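Local coordinates for enoyl-CoA hydratase (Mycolicibacterium smegmatis, PDB 7MCM), which probably catalyses the reversible hydration of 2-enoyl-CoA to (3S)-3-hydroxyacyl-CoA, a step of fatty acid oxidation, at residues 7-12 with 20-25; 28-33 with 63-68; 37-42 with 96-101; 45-50 with 104-109. All blocks are in the same frame, centred on the assembly; numbering follows the deposited sequence.

Interaction 1 (7-12 with 20-25)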
loop_
_atom_site.group_PDB
_atom_site.type_symbol
_atom_site.label_atom_id
_atom_site.label_comp_id
_atom_site.label_asym_id
_atom_site.label_seq_id
_atom_site.Cartn_x
_atom_site.Cartn_y
_atom_site.Cartn_z
ATOM N N PRO B 7 -26.524 -22.457 -17.326
ATOM C CA PRO B 7 -26.684 -21.565 -16.162
ATOM C C PRO B 7 -26.476 -20.093 -16.456
ATOM O O PRO B 7 -26.852 -19.263 -15.618
ATOM C CB PRO B 7 -25.628 -22.083 -15.182
ATOM C CG PRO B 7 -24.611 -22.763 -16.051
ATOM C CD PRO B 7 -25.380 -23.366 -17.174
ATOM N N LEU B 8 -25.886 -19.734 -17.593
ATOM C CA LEU B 8 -25.640 -18.330 -17.928
ATOM C C LEU B 8 -25.933 -18.162 -19.418
ATOM O O LEU B 8 -25.113 -18.541 -20.259
ATOM C CB LEU B 8 -24.205 -17.942 -17.584
ATOM C CG LEU B 8 -23.822 -16.472 -17.650
ATOM C CD1 LEU B 8 -24.632 -15.671 -16.642
ATOM C CD2 LEU B 8 -22.318 -16.287 -17.423
ATOM N N ARG B 9 -27.106 -17.608 -19.744
ATOM C CA ARG B 9 -27.477 -17.377 -21.139
ATOM C C ARG B 9 -26.770 -16.129 -21.658
ATOM O O ARG B 9 -26.787 -15.081 -21.004
ATOM C CB ARG B 9 -28.989 -17.201 -21.289
ATOM C CG ARG B 9 -29.825 -18.345 -20.744
ATOM C CD ARG B 9 -31.229 -18.354 -21.344
ATOM N NE ARG B 9 -32.178 -17.590 -20.539
ATOM C CZ ARG B 9 -32.572 -16.355 -20.822
ATOM N NH1 ARG B 9 -32.114 -15.710 -21.886
ATOM N NH2 ARG B 9 -33.444 -15.751 -20.016
ATOM N N ILE B 10 -26.171 -16.226 -22.839
ATOM C CA ILE B 10 -25.406 -15.120 -23.402
ATOM C C ILE B 10 -26.074 -14.667 -24.691
ATOM O O ILE B 10 -26.208 -15.450 -25.636
ATOM C CB ILE B 10 -23.934 -15.492 -23.615
ATOM C CG1 ILE B 10 -23.297 -15.787 -22.248
ATOM C CG2 ILE B 10 -23.194 -14.340 -24.264
ATOM C CD1 ILE B 10 -21.889 -16.285 -22.315
ATOM N N ASP B 11 -26.543 -13.417 -24.696
ATOM C CA ASP B 11 -27.180 -12.771 -25.839
ATOM C C ASP B 11 -26.294 -11.627 -26.304
ATOM O O ASP B 11 -25.688 -10.944 -25.480
ATOM C CB ASP B 11 -28.548 -12.189 -25.462
ATOM C CG ASP B 11 -29.533 -13.242 -25.004
ATOM O OD1 ASP B 11 -29.520 -14.356 -25.564
ATOM O OD2 ASP B 11 -30.316 -12.953 -24.073
ATOM N N ARG B 12 -26.192 -11.422 -27.609
ATOM C CA ARG B 12 -25.457 -10.270 -28.120
ATOM C C ARG B 12 -26.361 -9.359 -28.935
ATOM O O ARG B 12 -27.137 -9.828 -29.770
ATOM C CB ARG B 12 -24.266 -10.671 -28.976
ATOM C CG ARG B 12 -23.404 -9.460 -29.359
ATOM C CD ARG B 12 -22.217 -9.905 -30.152
ATOM N NE ARG B 12 -21.551 -10.969 -29.416
ATOM C CZ ARG B 12 -20.563 -11.713 -29.893
ATOM N NH1 ARG B 12 -20.090 -11.531 -31.116
ATOM N NH2 ARG B 12 -20.042 -12.664 -29.122
ATOM N N THR B 20 -27.517 -13.665 -18.625
ATOM C CA THR B 20 -28.674 -13.899 -17.773
ATOM C C THR B 20 -28.396 -15.135 -16.926
ATOM O O THR B 20 -28.280 -16.247 -17.457
ATOM C CB THR B 20 -29.952 -14.072 -18.591
ATOM O OG1 THR B 20 -30.117 -12.956 -19.471
ATOM C CG2 THR B 20 -31.141 -14.131 -17.667
ATOM N N ILE B 21 -28.294 -14.929 -15.606
ATOM C CA ILE B 21 -28.154 -16.041 -14.675
ATOM C C ILE B 21 -29.409 -16.886 -14.748
ATOM O O ILE B 21 -30.525 -16.368 -14.623
ATOM C CB ILE B 21 -27.942 -15.514 -13.250
ATOM C CG1 ILE B 21 -26.732 -14.573 -13.191
ATOM C CG2 ILE B 21 -27.818 -16.696 -12.254
ATOM C CD1 ILE B 21 -26.674 -13.741 -11.912
ATOM N N ASP B 22 -29.244 -18.202 -14.968
ATOM C CA ASP B 22 -30.420 -19.062 -15.162
ATOM C C ASP B 22 -30.198 -20.393 -14.423
ATOM O O ASP B 22 -29.862 -21.421 -15.013
ATOM C CB ASP B 22 -30.710 -19.258 -16.660
ATOM C CG ASP B 22 -32.143 -19.740 -16.938
ATOM O OD1 ASP B 22 -32.890 -20.012 -15.972
ATOM O OD2 ASP B 22 -32.525 -19.835 -18.130
ATOM N N VAL B 23 -30.401 -20.372 -13.107
ATOM C CA VAL B 23 -30.327 -21.581 -12.287
ATOM C C VAL B 23 -31.685 -21.740 -11.612
ATOM O O VAL B 23 -31.834 -21.404 -10.428
ATOM C CB VAL B 23 -29.169 -21.503 -11.276
ATOM C CG1 VAL B 23 -28.975 -22.823 -10.553
ATOM C CG2 VAL B 23 -27.882 -21.103 -11.982
ATOM N N PRO B 24 -32.704 -22.217 -12.333
ATOM C CA PRO B 24 -34.074 -22.144 -11.810
ATOM C C PRO B 24 -34.354 -23.088 -10.654
ATOM O O PRO B 24 -35.316 -22.849 -9.921
ATOM C CB PRO B 24 -34.935 -22.517 -13.029
ATOM C CG PRO B 24 -34.054 -23.395 -13.847
ATOM C CD PRO B 24 -32.659 -22.823 -13.678
ATOM N N ASP B 25 -33.589 -24.165 -10.488
ATOM C CA ASP B 25 -33.819 -25.065 -9.368
ATOM C C ASP B 25 -33.159 -24.587 -8.077
ATOM O O ASP B 25 -33.302 -25.256 -7.046
ATOM C CB ASP B 25 -33.365 -26.487 -9.734
ATOM C CG ASP B 25 -31.910 -26.549 -10.193
ATOM O OD1 ASP B 25 -31.401 -25.545 -10.731
ATOM O OD2 ASP B 25 -31.290 -27.626 -10.041
HETATM O O HOH W 1 -28.902 -13.124 -21.869
#
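R9 reaches over T20 to D22, just past the end of the neighbouring strand. Its CB lies 4.0 Å from T20 O. CG and CD then run past the D22 carboxylate. CG stands anti to the carbonyl carbon (chi1 -56°) and the chain bends at chi3, which lays the guanidinium over the T20 side chain. NE meets D22 OD2 at 3.3 Å in a salt bridge, with a weak hydrogen bond. OD2 sits at the guanidinium edge and in its plane, but the two flat groups are turned 83° apart. NH2 is 3.7 Å from T20 CG2; T20 lies over one guanidinium face. NH1 turns back toward D11 in a long salt bridge.

The two strands, 8-13 and 16-21, form the beta hairpin at the edge of the six-stranded sheet of this crotonase-like fold. R9 and T20 are an antiparallel hydrogen-bonded pair: R9 N to T20 O and T20 N to R9 O are both 2.9 Å. L8 and I21 form the non-hydrogen-bonded pair, with L8 CD1 4.2 Å from I21 CG1 on the face covered by helix 33-48. D22 N donates to P7 O at 2.7 Å. A water links D11 OD2 to T20 OG1.

Interaction 2 (28-33 with 63-68)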
loop_
_atom_site.group_PDB
_atom_site.type_symbol
_atom_site.label_atom_id
_atom_site.label_comp_id
_atom_site.label_asym_id
_atom_site.label_seq_id
_atom_site.Cartn_x
_atom_site.Cartn_y
_atom_site.Cartn_z
ATOM N N ASN B 28 -31.371 -18.938 -8.956
ATOM C CA ASN B 28 -30.268 -18.230 -9.607
ATOM C C ASN B 28 -29.038 -18.129 -8.708
ATOM O O ASN B 28 -28.273 -17.166 -8.804
ATOM C CB ASN B 28 -30.702 -16.841 -10.092
ATOM C CG ASN B 28 -31.668 -16.920 -11.246
ATOM O OD1 ASN B 28 -31.841 -17.990 -11.852
ATOM N ND2 ASN B 28 -32.318 -15.799 -11.557
ATOM N N ALA B 29 -28.849 -19.119 -7.834
ATOM C CA ALA B 29 -27.628 -19.197 -7.047
ATOM C C ALA B 29 -26.415 -19.281 -7.967
ATOM O O ALA B 29 -26.464 -19.919 -9.027
ATOM C CB ALA B 29 -27.669 -20.418 -6.116
ATOM N N ILE B 30 -25.317 -18.644 -7.553
ATOM C CA ILE B 30 -24.102 -18.591 -8.357
ATOM C C ILE B 30 -22.982 -19.413 -7.736
ATOM O O ILE B 30 -21.850 -19.376 -8.220
ATOM C CB ILE B 30 -23.637 -17.141 -8.587
ATOM C CG1 ILE B 30 -23.317 -16.454 -7.244
ATOM C CG2 ILE B 30 -24.683 -16.367 -9.378
ATOM C CD1 ILE B 30 -22.485 -15.192 -7.369
ATOM N N THR B 31 -23.273 -20.186 -6.707
ATOM C CA THR B 31 -22.232 -20.922 -6.007
ATOM C C THR B 31 -22.010 -22.324 -6.564
ATOM O O THR B 31 -21.092 -23.014 -6.106
ATOM C CB THR B 31 -22.561 -20.997 -4.516
ATOM O OG1 THR B 31 -23.854 -21.580 -4.349
ATOM C CG2 THR B 31 -22.568 -19.595 -3.916
ATOM N N GLY B 32 -22.799 -22.750 -7.551
ATOM C CA GLY B 32 -22.603 -24.067 -8.141
ATOM C C GLY B 32 -21.468 -24.067 -9.152
ATOM O O GLY B 32 -21.222 -23.083 -9.847
ATOM N N SER B 33 -20.759 -25.197 -9.230
ATOM C CA SER B 33 -19.574 -25.252 -10.081
ATOM C C SER B 33 -19.913 -25.073 -11.558
ATOM O O SER B 33 -19.084 -24.558 -12.319
ATOM C CB SER B 33 -18.836 -26.568 -9.870
ATOM O OG SER B 33 -19.644 -27.631 -10.314
ATOM N N PHE B 63 -35.749 -13.618 -9.466
ATOM C CA PHE B 63 -34.550 -13.378 -8.682
ATOM C C PHE B 63 -33.457 -12.799 -9.566
ATOM O O PHE B 63 -33.374 -13.117 -10.752
ATOM C CB PHE B 63 -34.019 -14.676 -8.056
ATOM C CG PHE B 63 -34.918 -15.277 -7.007
ATOM C CD1 PHE B 63 -35.940 -16.129 -7.371
ATOM C CD2 PHE B 63 -34.699 -15.035 -5.657
ATOM C CE1 PHE B 63 -36.762 -16.701 -6.420
ATOM C CE2 PHE B 63 -35.519 -15.615 -4.693
ATOM C CZ PHE B 63 -36.549 -16.444 -5.081
ATOM N N PHE B 64 -32.631 -11.922 -8.985
ATOM C CA PHE B 64 -31.322 -11.671 -9.580
ATOM C C PHE B 64 -30.398 -12.841 -9.260
ATOM O O PHE B 64 -29.961 -13.573 -10.156
ATOM C CB PHE B 64 -30.746 -10.335 -9.072
ATOM C CG PHE B 64 -29.351 -10.039 -9.568
ATOM C CD1 PHE B 64 -29.134 -9.580 -10.869
ATOM C CD2 PHE B 64 -28.253 -10.203 -8.726
ATOM C CE1 PHE B 64 -27.846 -9.300 -11.322
ATOM C CE2 PHE B 64 -26.962 -9.917 -9.170
ATOM C CZ PHE B 64 -26.760 -9.461 -10.472
ATOM N N SER B 65 -30.135 -13.056 -7.971
ATOM C CA SER B 65 -29.444 -14.252 -7.498
ATOM C C SER B 65 -29.712 -14.404 -6.007
ATOM O O SER B 65 -29.381 -13.505 -5.225
ATOM C CB SER B 65 -27.947 -14.168 -7.770
ATOM O OG SER B 65 -27.269 -15.226 -7.123
ATOM N N ALA B 66 -30.319 -15.540 -5.608
ATOM C CA ALA B 66 -30.465 -15.877 -4.189
ATOM C C ALA B 66 -29.169 -16.275 -3.558
ATOM O O ALA B 66 -29.248 -16.711 -2.401
ATOM C CB ALA B 66 -31.468 -17.011 -3.990
ATOM N N GLY B 67 -28.045 -16.129 -4.271
ATOM C CA GLY B 67 -26.723 -16.451 -3.762
ATOM C C GLY B 67 -26.354 -17.927 -3.736
ATOM O O GLY B 67 -25.586 -18.374 -4.594
ATOM N N GLY B 68 -26.866 -18.688 -2.760
ATOM C CA GLY B 68 -26.597 -20.113 -2.638
ATOM C C GLY B 68 -25.709 -20.432 -1.445
ATOM O O GLY B 68 -25.387 -19.574 -0.618
#
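N28 and S65 hold the two loops together from different sides. The N28 side chain points at the 63-68 backbone. Its CB lies against F64 O at 3.4 Å, and its ND2 donates to F63 O at 3.0 Å. F63 O is nearly in the plane of the N28 amide, but the donor approaches from above the carbonyl plane of F63. The N-H...O angle is 131°. ND2 also bonds to A60 O, and N28 OD1 accepts from V23 N, so both ends of the amide are held.

S65 answers in the other direction. Its OG is anti to the backbone N (chi1 171°) and donates to N28 O at 2.8 Å. S65 OG in turn accepts from G67 N, two residues on, which makes an ST turn. These loops follow strands 16-21 and 54-59 of the crotonase-like core, and 28-33 leads into helix 33-48. G32 is the N-cap of that helix.

Further along, I30 N donates to G67 O at 3.0 Å. A29 CB and T31 CG2 also approach G67 O, each at 3.3 Å. I30 CG2 touches S65 OG at 3.6 Å, while the I30 side chain also packs on A120 and L124 of helix 120-127. G68 CA packs against A29 CB, at 3.7 Å, and against T31 OG1.

Interaction 3 (37-42 with 96-101)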
loop_
_atom_site.group_PDB
_atom_site.type_symbol
_atom_site.label_atom_id
_atom_site.label_comp_id
_atom_site.label_asym_id
_atom_site.label_seq_id
_atom_site.Cartn_x
_atom_site.Cartn_y
_atom_site.Cartn_z
ATOM N N ASP B 37 -18.018 -22.125 -13.703
ATOM C CA ASP B 37 -17.319 -22.441 -14.947
ATOM C C ASP B 37 -17.828 -21.593 -16.112
ATOM O O ASP B 37 -17.037 -21.110 -16.928
ATOM C CB ASP B 37 -17.482 -23.927 -15.272
ATOM C CG ASP B 37 -16.707 -24.828 -14.331
ATOM O OD1 ASP B 37 -15.777 -24.341 -13.655
ATOM O OD2 ASP B 37 -17.030 -26.033 -14.271
ATOM N N ALA B 38 -19.151 -21.423 -16.220
ATOM C CA ALA B 38 -19.721 -20.624 -17.305
ATOM C C ALA B 38 -19.354 -19.149 -17.167
ATOM O O ALA B 38 -19.134 -18.457 -18.167
ATOM C CB ALA B 38 -21.240 -20.783 -17.318
ATOM N N PHE B 39 -19.304 -18.651 -15.934
ATOM C CA PHE B 39 -18.935 -17.260 -15.708
ATOM C C PHE B 39 -17.479 -17.028 -16.092
ATOM O O PHE B 39 -17.163 -16.049 -16.777
ATOM C CB PHE B 39 -19.210 -16.890 -14.249
ATOM C CG PHE B 39 -19.207 -15.406 -13.980
ATOM C CD1 PHE B 39 -20.327 -14.635 -14.254
ATOM C CD2 PHE B 39 -18.094 -14.792 -13.445
ATOM C CE1 PHE B 39 -20.336 -13.270 -14.009
ATOM C CE2 PHE B 39 -18.084 -13.418 -13.198
ATOM C CZ PHE B 39 -19.209 -12.659 -13.481
ATOM N N ASP B 40 -16.584 -17.937 -15.688
ATOM C CA ASP B 40 -15.208 -17.902 -16.174
ATOM C C ASP B 40 -15.163 -17.835 -17.696
ATOM O O ASP B 40 -14.498 -16.969 -18.270
ATOM C CB ASP B 40 -14.435 -19.129 -15.688
ATOM C CG ASP B 40 -13.700 -18.887 -14.388
ATOM O OD1 ASP B 40 -13.349 -17.725 -14.086
ATOM O OD2 ASP B 40 -13.468 -19.872 -13.658
ATOM N N ALA B 41 -15.872 -18.750 -18.366
ATOM C CA ALA B 41 -15.824 -18.809 -19.828
ATOM C C ALA B 41 -16.368 -17.529 -20.458
ATOM O O ALA B 41 -15.804 -17.024 -21.435
ATOM C CB ALA B 41 -16.597 -20.026 -20.331
ATOM N N ALA B 42 -17.461 -16.985 -19.908
ATOM C CA ALA B 42 -18.063 -15.779 -20.470
ATOM C C ALA B 42 -17.114 -14.592 -20.375
ATOM O O ALA B 42 -16.993 -13.808 -21.324
ATOM C CB ALA B 42 -19.382 -15.468 -19.763
ATOM N N GLN B 96 -14.660 -17.894 -4.755
ATOM C CA GLN B 96 -13.834 -16.731 -5.043
ATOM C C GLN B 96 -13.414 -16.648 -6.503
ATOM O O GLN B 96 -12.826 -15.638 -6.903
ATOM C CB GLN B 96 -12.607 -16.730 -4.127
ATOM C CG GLN B 96 -12.967 -16.467 -2.666
ATOM C CD GLN B 96 -11.757 -16.339 -1.755
ATOM O OE1 GLN B 96 -10.619 -16.563 -2.169
ATOM N NE2 GLN B 96 -12.007 -15.979 -0.493
ATOM N N ARG B 97 -13.751 -17.654 -7.315
ATOM C CA ARG B 97 -13.459 -17.596 -8.742
ATOM C C ARG B 97 -14.263 -16.496 -9.429
ATOM O O ARG B 97 -13.767 -15.854 -10.359
ATOM C CB ARG B 97 -13.732 -18.955 -9.384
ATOM C CG ARG B 97 -12.684 -20.002 -9.063
ATOM C CD ARG B 97 -13.077 -21.369 -9.605
ATOM N NE ARG B 97 -13.275 -21.358 -11.048
ATOM C CZ ARG B 97 -13.821 -22.359 -11.725
ATOM N NH1 ARG B 97 -14.230 -23.461 -11.114
ATOM N NH2 ARG B 97 -13.949 -22.259 -13.046
ATOM N N VAL B 98 -15.520 -16.294 -9.015
ATOM C CA VAL B 98 -16.342 -15.239 -9.620
ATOM C C VAL B 98 -15.761 -13.846 -9.390
ATOM O O VAL B 98 -15.624 -13.089 -10.369
ATOM C CB VAL B 98 -17.797 -15.360 -9.129
ATOM C CG1 VAL B 98 -18.553 -14.048 -9.352
ATOM C CG2 VAL B 98 -18.487 -16.499 -9.823
ATOM N N PRO B 99 -15.401 -13.439 -8.161
ATOM C CA PRO B 99 -14.747 -12.131 -8.003
ATOM C C PRO B 99 -13.485 -11.999 -8.831
ATOM O O PRO B 99 -13.244 -10.947 -9.435
ATOM C CB PRO B 99 -14.426 -12.077 -6.503
ATOM C CG PRO B 99 -15.308 -13.060 -5.885
ATOM C CD PRO B 99 -15.593 -14.114 -6.865
ATOM N N ARG B 100 -12.675 -13.056 -8.885
ATOM C CA ARG B 100 -11.437 -12.985 -9.645
ATOM C C ARG B 100 -11.722 -12.885 -11.135
ATOM O O ARG B 100 -10.967 -12.232 -11.864
ATOM C CB ARG B 100 -10.565 -14.204 -9.344
ATOM C CG ARG B 100 -10.082 -14.257 -7.896
ATOM C CD ARG B 100 -8.989 -15.283 -7.698
ATOM N NE ARG B 100 -8.614 -15.391 -6.293
ATOM C CZ ARG B 100 -7.796 -14.554 -5.668
ATOM N NH1 ARG B 100 -7.251 -13.523 -6.296
ATOM N NH2 ARG B 100 -7.539 -14.742 -4.374
ATOM N N ALA B 101 -12.802 -13.516 -11.604
ATOM C CA ALA B 101 -13.173 -13.384 -13.012
ATOM C C ALA B 101 -13.543 -11.942 -13.348
ATOM O O ALA B 101 -13.089 -11.385 -14.359
ATOM C CB ALA B 101 -14.319 -14.342 -13.347
HETATM O O HOH W 2 -11.940 -16.862 -12.009
#
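R97 is clamped between two aspartates of the facing helix. Its NH2 donates to D37 OD1 at 2.8 Å and to D40 OD2 at a doubtfully short 2.5 Å. D40 OD2 uses its anti lone pair. The D40 carboxylate is nearly coplanar with the guanidinium, 25° apart, whereas that of D37 is turned 41°. Weaker bonds join NH1 to D37 OD1 and NE to D40 OD2. The bonds to two carboxylates fix the rotation of the guanidinium, and its charge probably offsets part of theirs.

The bend of R97 at chi3 brings its head across to the aspartates. D40 OD1 is held separately, by a water that also donates to R97 O and by a salt bridge with R104. Next to this polar cluster, F39 points at helix 97-104. The edge of its ring meets A101 CB, 3.8 Å from CD2, and its CE2 lies 3.9 Å from V98 CG1.

The short helix segments run almost parallel, 9° apart, with axes 9.5 Å from each other. Helix 33-48 has L8 and I10 of strand 8-13 against A42. On helix 97-104, V98 and P99 pack on helix 120-127, while R100 forms a salt bridge with D232 of a second subunit.

Interaction 4 (45-50 with 104-109)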
loop_
_atom_site.group_PDB
_atom_site.type_symbol
_atom_site.label_atom_id
_atom_site.label_comp_id
_atom_site.label_asym_id
_atom_site.label_seq_id
_atom_site.Cartn_x
_atom_site.Cartn_y
_atom_site.Cartn_z
ATOM N N ALA B 45 -14.359 -15.105 -22.926
ATOM C CA ALA B 45 -14.830 -14.914 -24.295
ATOM C C ALA B 45 -15.092 -13.443 -24.587
ATOM O O ALA B 45 -14.842 -12.971 -25.701
ATOM C CB ALA B 45 -16.091 -15.739 -24.544
ATOM N N ALA B 46 -15.607 -12.708 -23.607
ATOM C CA ALA B 46 -15.850 -11.285 -23.810
ATOM C C ALA B 46 -14.538 -10.518 -23.935
ATOM O O ALA B 46 -14.417 -9.624 -24.778
ATOM C CB ALA B 46 -16.715 -10.737 -22.670
ATOM N N ASN B 47 -13.532 -10.870 -23.126
ATOM C CA ASN B 47 -12.213 -10.259 -23.283
ATOM C C ASN B 47 -11.644 -10.509 -24.672
ATOM O O ASN B 47 -11.001 -9.629 -25.256
ATOM C CB ASN B 47 -11.238 -10.805 -22.243
ATOM C CG ASN B 47 -11.490 -10.249 -20.868
ATOM O OD1 ASN B 47 -12.188 -9.243 -20.711
ATOM N ND2 ASN B 47 -10.932 -10.905 -19.854
ATOM N N ALA B 48 -11.845 -11.717 -25.204
ATOM C CA ALA B 48 -11.225 -12.090 -26.466
ATOM C C ALA B 48 -11.922 -11.454 -27.660
ATOM O O ALA B 48 -11.295 -11.271 -28.705
ATOM C CB ALA B 48 -11.209 -13.616 -26.610
ATOM N N ASP B 49 -13.205 -11.122 -27.536
ATOM C CA ASP B 49 -13.967 -10.557 -28.649
ATOM C C ASP B 49 -13.906 -9.039 -28.549
ATOM O O ASP B 49 -14.713 -8.409 -27.870
ATOM C CB ASP B 49 -15.405 -11.068 -28.636
ATOM C CG ASP B 49 -16.179 -10.692 -29.904
ATOM O OD1 ASP B 49 -15.692 -9.855 -30.694
ATOM O OD2 ASP B 49 -17.288 -11.229 -30.100
ATOM N N THR B 50 -12.951 -8.439 -29.265
ATOM C CA THR B 50 -12.765 -6.994 -29.190
ATOM C C THR B 50 -13.954 -6.203 -29.729
ATOM O O THR B 50 -14.016 -4.990 -29.512
ATOM C CB THR B 50 -11.485 -6.599 -29.913
ATOM O OG1 THR B 50 -11.574 -6.970 -31.297
ATOM C CG2 THR B 50 -10.282 -7.275 -29.262
ATOM N N ARG B 104 -10.580 -9.728 -13.835
ATOM C CA ARG B 104 -9.879 -9.792 -15.105
ATOM C C ARG B 104 -10.783 -9.459 -16.287
ATOM O O ARG B 104 -10.305 -9.443 -17.430
ATOM C CB ARG B 104 -9.217 -11.165 -15.283
ATOM C CG ARG B 104 -10.167 -12.276 -15.629
ATOM C CD ARG B 104 -9.443 -13.583 -15.985
ATOM N NE ARG B 104 -10.412 -14.622 -16.326
ATOM C CZ ARG B 104 -10.986 -15.421 -15.434
ATOM N NH1 ARG B 104 -10.671 -15.362 -14.147
ATOM N NH2 ARG B 104 -11.901 -16.299 -15.840
ATOM N N CYS B 105 -12.059 -9.151 -16.040
ATOM C CA CYS B 105 -12.961 -8.751 -17.117
ATOM C C CYS B 105 -12.627 -7.346 -17.594
ATOM O O CYS B 105 -12.749 -6.379 -16.828
ATOM C CB CYS B 105 -14.412 -8.813 -16.656
ATOM S SG CYS B 105 -15.597 -8.525 -18.001
ATOM N N GLU B 106 -12.272 -7.229 -18.877
ATOM C CA GLU B 106 -11.837 -5.959 -19.442
ATOM C C GLU B 106 -12.989 -5.058 -19.852
ATOM O O GLU B 106 -12.757 -3.874 -20.116
ATOM C CB GLU B 106 -10.949 -6.188 -20.658
ATOM C CG GLU B 106 -9.795 -7.102 -20.401
ATOM C CD GLU B 106 -8.985 -7.332 -21.653
ATOM O OE1 GLU B 106 -9.230 -6.625 -22.663
ATOM O OE2 GLU B 106 -8.105 -8.221 -21.627
ATOM N N VAL B 107 -14.204 -5.579 -19.956
ATOM C CA VAL B 107 -15.304 -4.735 -20.408
ATOM C C VAL B 107 -16.124 -4.314 -19.195
ATOM O O VAL B 107 -16.212 -5.066 -18.210
ATOM C CB VAL B 107 -16.163 -5.436 -21.481
ATOM C CG1 VAL B 107 -15.274 -6.137 -22.521
ATOM C CG2 VAL B 107 -17.120 -6.398 -20.873
ATOM N N PRO B 108 -16.708 -3.112 -19.218
ATOM C CA PRO B 108 -17.609 -2.694 -18.137
ATOM C C PRO B 108 -18.799 -3.635 -18.008
ATOM O O PRO B 108 -19.326 -4.136 -19.005
ATOM C CB PRO B 108 -18.061 -1.294 -18.565
ATOM C CG PRO B 108 -17.153 -0.877 -19.665
ATOM C CD PRO B 108 -16.486 -2.071 -20.230
ATOM N N VAL B 109 -19.227 -3.854 -16.762
ATOM C CA VAL B 109 -20.353 -4.725 -16.436
ATOM C C VAL B 109 -21.409 -3.914 -15.694
ATOM O O VAL B 109 -21.135 -3.348 -14.628
ATOM C CB VAL B 109 -19.922 -5.937 -15.593
ATOM C CG1 VAL B 109 -21.126 -6.810 -15.311
ATOM C CG2 VAL B 109 -18.853 -6.761 -16.323
#
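N47 pins the end of helix 33-48 to the loop that leads from helix 97-104 into strand 109-113 of the crotonase-like core. The close part of the contact is its amide. OD1 accepts from E106 N at 2.7 Å in an almost straight bond, 169° at the hydrogen. ND2 donates to R104 O at 2.9 Å from above the carbonyl plane. One side chain thus uses both ends of its amide to grip two backbone groups two residues apart. CG of N47 is anti to the carbonyl carbon (chi1 -74°), which swings the amide off the helix and onto the loop.

The E106 side chain crosses N47 at a slant, its carboxylate stacked on the amide with the planes 25° apart. E106 CG is 3.2 Å from N47 OD1. E106 is on the exposed side, and its OE1 forms a salt bridge with R217 of helix 213-226. R217 also donates to A46 O and N47 O at the helix end.

The buried side is looser. A46 points toward the loop, yet A46 CB comes no closer than 4.7 Å, to V107 CG2. V107 packs on V55 of strand 54-59, and its CG1 stops 4.2 Å from A46 O.

Overall arrangement
Interactions 1 to 4 form a connected set of contacts in one crotonase-like subunit. Interaction 1 is the edge hairpin of the sheet and closes before the others open. Helix 33-48 lies between this hairpin, which packs on A42, and helix 97-104, which it meets from D37 to D40. Interactions 2, 3 and 4 cross along the chain, pairing successive segments within 28-50 with successive segments within 63-109. Interactions 3 and 4 share helix 33-48; their centres lie 12 Å apart and the D40-R104 salt bridge joins them. Interaction 1 touches interaction 2 at V23 and N28, and interaction 4 through R12 and D49. Interactions 2 and 4 have centres 22 Å apart and do not touch.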